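Local structure of putative thioesterase II (3BBJ) at residues T43-S48 / S61-H66; L197-L202 / V218-H223. The protein probably hydrolyses acyl-CoA or related thioesters, though its natural substrate is not established. All coordinates share one frame; numbering follows the deposited sequence.

Interaction 1: residues T43-S48 / S61-H66; sequences TVLQRS and SSYHFH
Leu45 meets Tyr63 at the rim of the phenol ring: methyl CD1 sits near the ring plane, 4.0 Å from Tyr63 CE1, and the leucine and the tyrosine run alongside one another, pointing opposite ways. CB of Leu45 lies almost as near to Tyr63 CE1, at 4.1 Å, so CB and CD1 of the leucine both lie against the CE1 side of the ring. With CG anti to the carbonyl carbon (chi1 -62°), Tyr63 reaches from strand 57-65 up to helix 38-51. This is the hotdog fold of the N-terminal acyl-CoA thioesterase domain, in which a curved antiparallel sheet wraps a central helix. Beyond the hydroxyl the fit is looser, and a single water among buried side chains links the polar groups. Tyr63 OH is 4.0 Å from Gln46 CB, while the water lies 2.6 Å from Tyr63 OH in the plane of the ring. The same water donates to Gln46 OE1 at 2.6 Å and pairs with Ser61 OG at 3.0 Å. The extended Gln46 gives its NE2 to Leu192 O, which ties the amide to helix 191-198 and helps fix its rotation. A phenylalanine in place of Tyr63 would probably keep the leucine contact but leave the water one partner short between Gln46 and Ser61.

Interaction 2: residues L197-L202 / V218-H223; sequences LAVDAL and VELTWH
Val199 drives its two methyls between Leu220 and Trp222, and everything that crosses here is apolar. Its CB points toward strand 217-224, and the two methyls diverge from it to the two residues. CG1 stands anti to the carbonyl carbon (chi1 -52°), and this carries it over one face of the indole, 4.1 Å above the plane and displaced from the ring centre; its closest ring atom is Trp222 CG at 4.3 Å. CG2 takes the other branch and comes within 3.9 Å of Leu220 CD1, where the two side chains meet at a slant. Leu220 and Trp222 both turn this way because alternate residues of a strand share a face. On the other face, Thr221 OG1 donates to the syn lone pair of Glu219 OE2 (2.5 Å) and also hydrogen-bonds Thr221 OG1 of the second subunit. The valine is presented by a type I turn from Ala198 to Ala201, closed by Ala201 N to Ala198 O at 3.1 Å. Met42 of helix 38-51 also packs on Val199 and Leu220. The turn that ends helix 191-198 thus packs on a strand of a curved antiparallel sheet, consistent with the hotdog fold of the C-terminal thioesterase domain.

In the fold
From the N terminus, helix 38-51 comes first, and interaction 1 closes the short loop back to strand 57-65 within the N-terminal domain. The chain then runs through the rest of that domain and into the C-terminal one before interaction 2 closes the mostly irregular 15-residue connection between Leu202 and Val218, joining the end of helix 191-198 to strand 217-224. The two closures follow in series, neither nested nor crossed. They meet in space, with centres about 10 Å apart, because strands 57-65 and 217-224 are antiparallel neighbours: Tyr63 N lies 2.7 Å from Leu220 O, a probable hydrogen bond. The two hotdog domains are thus joined edge to edge, and both contacts also border the second subunit.

Interaction 1: residues T43-S48 / S61-H66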
loop_
_atom_site.group_PDB
_atom_site.type_symbol
_atom_site.label_atom_id
_atom_site.label_comp_id
_atom_site.label_asym_id
_atom_site.label_seq_id
_atom_site.Cartn_x
_atom_site.Cartn_y
_atom_site.Cartn_z
ATOM N N THR A 43 7.974 -13.503 3.477
ATOM C CA THR A 43 8.884 -14.242 2.624
ATOM C C THR A 43 8.362 -15.653 2.373
ATOM O O THR A 43 8.388 -16.163 1.244
ATOM C CB THR A 43 10.290 -14.301 3.294
ATOM O OG1 THR A 43 10.893 -12.992 3.267
ATOM C CG2 THR A 43 11.186 -15.274 2.589
ATOM N N VAL A 44 7.882 -16.263 3.447
ATOM C CA VAL A 44 7.316 -17.607 3.416
ATOM C C VAL A 44 6.001 -17.623 2.637
ATOM O O VAL A 44 5.760 -18.530 1.831
ATOM C CB VAL A 44 7.108 -18.137 4.858
ATOM C CG1 VAL A 44 6.078 -19.257 4.891
ATOM C CG2 VAL A 44 8.439 -18.602 5.450
ATOM N N LEU A 45 5.150 -16.627 2.869
ATOM C CA LEU A 45 3.889 -16.548 2.160
ATOM C C LEU A 45 4.143 -16.249 0.691
ATOM O O LEU A 45 3.465 -16.800 -0.176
ATOM C CB LEU A 45 2.973 -15.484 2.760
ATOM C CG LEU A 45 2.313 -15.732 4.119
ATOM C CD1 LEU A 45 1.240 -14.642 4.333
ATOM C CD2 LEU A 45 1.693 -17.135 4.227
ATOM N N GLN A 46 5.133 -15.409 0.396
ATOM C CA GLN A 46 5.455 -15.119 -0.998
ATOM C C GLN A 46 5.776 -16.401 -1.738
ATOM O O GLN A 46 5.359 -16.561 -2.892
ATOM C CB GLN A 46 6.621 -14.121 -1.127
ATOM C CG GLN A 46 7.021 -13.818 -2.588
ATOM C CD GLN A 46 8.061 -12.708 -2.712
ATOM O OE1 GLN A 46 7.798 -11.559 -2.373
ATOM N NE2 GLN A 46 9.246 -13.051 -3.231
ATOM N N ARG A 47 6.541 -17.285 -1.086
ATOM C CA ARG A 47 6.953 -18.559 -1.688
ATOM C C ARG A 47 5.771 -19.438 -2.045
ATOM O O ARG A 47 5.742 -20.060 -3.105
ATOM C CB ARG A 47 7.884 -19.345 -0.750
ATOM C CG ARG A 47 9.309 -18.869 -0.791
ATOM C CD ARG A 47 10.304 -19.941 -0.376
ATOM N NE ARG A 47 11.592 -19.705 -1.024
ATOM C CZ ARG A 47 12.535 -18.869 -0.593
ATOM N NH1 ARG A 47 12.371 -18.156 0.512
ATOM N NH2 ARG A 47 13.661 -18.736 -1.287
ATOM N N SER A 48 4.807 -19.498 -1.135
ATOM C CA SER A 48 3.606 -20.267 -1.352
ATOM C C SER A 48 2.844 -19.766 -2.566
ATOM O O SER A 48 2.300 -20.554 -3.338
ATOM C CB SER A 48 2.704 -20.187 -0.118
ATOM O OG SER A 48 2.322 -18.851 0.169
ATOM N N SER A 61 2.090 -6.944 -3.482
ATOM C CA SER A 61 1.758 -7.811 -2.373
ATOM C C SER A 61 1.202 -6.979 -1.214
ATOM O O SER A 61 1.879 -6.086 -0.717
ATOM C CB SER A 61 3.017 -8.563 -1.939
ATOM O OG SER A 61 3.659 -9.190 -3.047
ATOM N N SER A 62 -0.029 -7.286 -0.805
ATOM C CA SER A 62 -0.694 -6.656 0.340
ATOM C C SER A 62 -0.940 -7.681 1.429
ATOM O O SER A 62 -1.577 -8.726 1.195
ATOM C CB SER A 62 -2.034 -6.058 -0.059
ATOM O OG SER A 62 -2.704 -6.908 -0.965
ATOM N N TYR A 63 -0.466 -7.356 2.629
ATOM C CA TYR A 63 -0.546 -8.255 3.753
ATOM C C TYR A 63 -1.265 -7.596 4.929
ATOM O O TYR A 63 -0.973 -6.445 5.301
ATOM C CB TYR A 63 0.860 -8.647 4.198
ATOM C CG TYR A 63 1.711 -9.396 3.187
ATOM C CD1 TYR A 63 1.653 -10.784 3.109
ATOM C CD2 TYR A 63 2.632 -8.729 2.375
ATOM C CE1 TYR A 63 2.419 -11.484 2.223
ATOM C CE2 TYR A 63 3.436 -9.434 1.484
ATOM C CZ TYR A 63 3.305 -10.821 1.407
ATOM O OH TYR A 63 4.069 -11.566 0.541
ATOM N N HIS A 64 -2.181 -8.355 5.530
ATOM C CA HIS A 64 -2.884 -7.932 6.747
ATOM C C HIS A 64 -2.499 -8.857 7.885
ATOM O O HIS A 64 -2.633 -10.063 7.748
ATOM C CB HIS A 64 -4.384 -7.920 6.506
ATOM C CG HIS A 64 -4.828 -6.749 5.689
ATOM N ND1 HIS A 64 -5.429 -5.643 6.246
ATOM C CD2 HIS A 64 -4.686 -6.476 4.369
ATOM C CE1 HIS A 64 -5.695 -4.770 5.289
ATOM N NE2 HIS A 64 -5.242 -5.244 4.145
ATOM N N PHE A 65 -2.001 -8.283 8.986
ATOM C CA PHE A 65 -1.459 -9.036 10.129
ATOM C C PHE A 65 -2.497 -9.113 11.208
ATOM O O PHE A 65 -2.963 -8.086 11.680
ATOM C CB PHE A 65 -0.205 -8.348 10.696
ATOM C CG PHE A 65 0.950 -8.358 9.755
ATOM C CD1 PHE A 65 1.037 -7.428 8.740
ATOM C CD2 PHE A 65 1.943 -9.329 9.860
ATOM C CE1 PHE A 65 2.103 -7.473 7.823
ATOM C CE2 PHE A 65 3.013 -9.362 8.963
ATOM C CZ PHE A 65 3.091 -8.439 7.946
ATOM N N HIS A 66 -2.854 -10.323 11.614
ATOM C CA HIS A 66 -3.926 -10.510 12.583
ATOM C C HIS A 66 -3.405 -10.754 13.987
ATOM O O HIS A 66 -3.914 -10.150 14.954
ATOM C CB HIS A 66 -4.819 -11.678 12.159
ATOM C CG HIS A 66 -5.355 -11.541 10.772
ATOM N ND1 HIS A 66 -5.993 -10.404 10.334
ATOM C CD2 HIS A 66 -5.350 -12.397 9.725
ATOM C CE1 HIS A 66 -6.368 -10.567 9.081
ATOM N NE2 HIS A 66 -5.978 -11.766 8.683
HETATM O O HOH W 1 5.666 -10.519 -1.225
#

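Interaction 2: residues L197-L202 / V218-H223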
loop_
_atom_site.group_PDB
_atom_site.type_symbol
_atom_site.label_atom_id
_atom_site.label_comp_id
_atom_site.label_asym_id
_atom_site.label_seq_id
_atom_site.Cartn_x
_atom_site.Cartn_y
_atom_site.Cartn_z
ATOM N N LEU A 197 11.378 -9.604 3.172
ATOM C CA LEU A 197 12.007 -9.432 4.487
ATOM C C LEU A 197 12.683 -8.068 4.583
ATOM O O LEU A 197 12.550 -7.362 5.590
ATOM C CB LEU A 197 13.041 -10.538 4.785
ATOM C CG LEU A 197 13.878 -10.391 6.077
ATOM C CD1 LEU A 197 13.003 -10.223 7.293
ATOM C CD2 LEU A 197 14.792 -11.571 6.286
ATOM N N ALA A 198 13.416 -7.712 3.537
ATOM C CA ALA A 198 14.149 -6.440 3.468
ATOM C C ALA A 198 13.276 -5.237 3.784
ATOM O O ALA A 198 13.668 -4.377 4.552
ATOM C CB ALA A 198 14.787 -6.286 2.100
ATOM N N VAL A 199 12.074 -5.189 3.229
ATOM C CA VAL A 199 11.181 -4.047 3.422
ATOM C C VAL A 199 10.774 -3.861 4.893
ATOM O O VAL A 199 10.315 -2.783 5.273
ATOM C CB VAL A 199 9.877 -4.164 2.553
ATOM C CG1 VAL A 199 10.191 -4.424 1.106
ATOM C CG2 VAL A 199 8.988 -5.263 3.048
ATOM N N ASP A 200 10.895 -4.929 5.685
ATOM C CA ASP A 200 10.569 -4.921 7.117
ATOM C C ASP A 200 11.779 -5.276 7.972
ATOM O O ASP A 200 11.622 -5.707 9.110
ATOM C CB ASP A 200 9.450 -5.935 7.437
ATOM C CG ASP A 200 8.828 -5.712 8.824
ATOM O OD1 ASP A 200 8.667 -4.544 9.248
ATOM O OD2 ASP A 200 8.476 -6.699 9.485
ATOM N N ALA A 201 12.982 -5.083 7.447
ATOM C CA ALA A 201 14.186 -5.469 8.190
ATOM C C ALA A 201 14.908 -4.288 8.851
ATOM O O ALA A 201 16.045 -4.455 9.331
ATOM C CB ALA A 201 15.155 -6.235 7.264
ATOM N N LEU A 202 14.257 -3.117 8.894
ATOM C CA LEU A 202 14.902 -1.908 9.438
ATOM C C LEU A 202 14.273 -1.440 10.753
ATOM O O LEU A 202 13.172 -1.874 11.107
ATOM C CB LEU A 202 14.805 -0.770 8.428
ATOM C CG LEU A 202 15.030 -1.052 6.947
ATOM C CD1 LEU A 202 14.359 0.070 6.134
ATOM C CD2 LEU A 202 16.541 -1.199 6.634
ATOM N N VAL A 218 0.038 -3.468 11.070
ATOM C CA VAL A 218 -1.357 -3.729 10.808
ATOM C C VAL A 218 -1.505 -4.112 9.336
ATOM O O VAL A 218 -2.170 -5.103 9.025
ATOM C CB VAL A 218 -2.233 -2.540 11.175
ATOM C CG1 VAL A 218 -3.636 -2.772 10.653
ATOM C CG2 VAL A 218 -2.219 -2.344 12.689
ATOM N N GLU A 219 -0.870 -3.334 8.444
ATOM C CA GLU A 219 -0.953 -3.568 7.009
ATOM C C GLU A 219 0.354 -3.187 6.343
ATOM O O GLU A 219 0.949 -2.205 6.697
ATOM C CB GLU A 219 -2.121 -2.756 6.407
ATOM C CG GLU A 219 -2.597 -3.201 4.976
ATOM C CD GLU A 219 -1.680 -2.791 3.841
ATOM O OE1 GLU A 219 -1.059 -1.712 3.900
ATOM O OE2 GLU A 219 -1.599 -3.559 2.856
ATOM N N LEU A 220 0.818 -3.995 5.392
ATOM C CA LEU A 220 1.960 -3.643 4.550
ATOM C C LEU A 220 1.639 -4.074 3.134
ATOM O O LEU A 220 1.224 -5.218 2.901
ATOM C CB LEU A 220 3.261 -4.311 5.037
ATOM C CG LEU A 220 4.564 -4.079 4.252
ATOM C CD1 LEU A 220 5.792 -4.429 5.083
ATOM C CD2 LEU A 220 4.595 -4.860 2.941
ATOM N N THR A 221 1.793 -3.132 2.205
ATOM C CA THR A 221 1.740 -3.381 0.785
ATOM C C THR A 221 3.060 -2.913 0.174
ATOM O O THR A 221 3.534 -1.822 0.475
ATOM C CB THR A 221 0.635 -2.614 0.083
ATOM O OG1 THR A 221 -0.642 -3.067 0.547
ATOM C CG2 THR A 221 0.731 -2.845 -1.430
ATOM N N TRP A 222 3.651 -3.751 -0.667
ATOM C CA TRP A 222 4.893 -3.403 -1.334
ATOM C C TRP A 222 4.902 -3.851 -2.813
ATOM O O TRP A 222 4.273 -4.826 -3.201
ATOM C CB TRP A 222 6.104 -3.932 -0.550
ATOM C CG TRP A 222 6.430 -5.349 -0.809
ATOM C CD1 TRP A 222 5.947 -6.428 -0.147
ATOM C CD2 TRP A 222 7.328 -5.856 -1.801
ATOM N NE1 TRP A 222 6.475 -7.579 -0.661
ATOM C CE2 TRP A 222 7.317 -7.261 -1.690
ATOM C CE3 TRP A 222 8.128 -5.262 -2.780
ATOM C CZ2 TRP A 222 8.080 -8.085 -2.518
ATOM C CZ3 TRP A 222 8.881 -6.073 -3.600
ATOM C CH2 TRP A 222 8.861 -7.474 -3.460
ATOM N N HIS A 223 5.602 -3.091 -3.633
ATOM C CA HIS A 223 5.614 -3.324 -5.067
ATOM C C HIS A 223 7.027 -3.567 -5.599
ATOM O O HIS A 223 7.961 -2.841 -5.251
ATOM C CB HIS A 223 5.021 -2.101 -5.774
ATOM C CG HIS A 223 3.660 -1.724 -5.291
ATOM N ND1 HIS A 223 2.563 -2.537 -5.461
ATOM C CD2 HIS A 223 3.206 -0.608 -4.677
ATOM C CE1 HIS A 223 1.494 -1.946 -4.962
ATOM N NE2 HIS A 223 1.856 -0.776 -4.475
#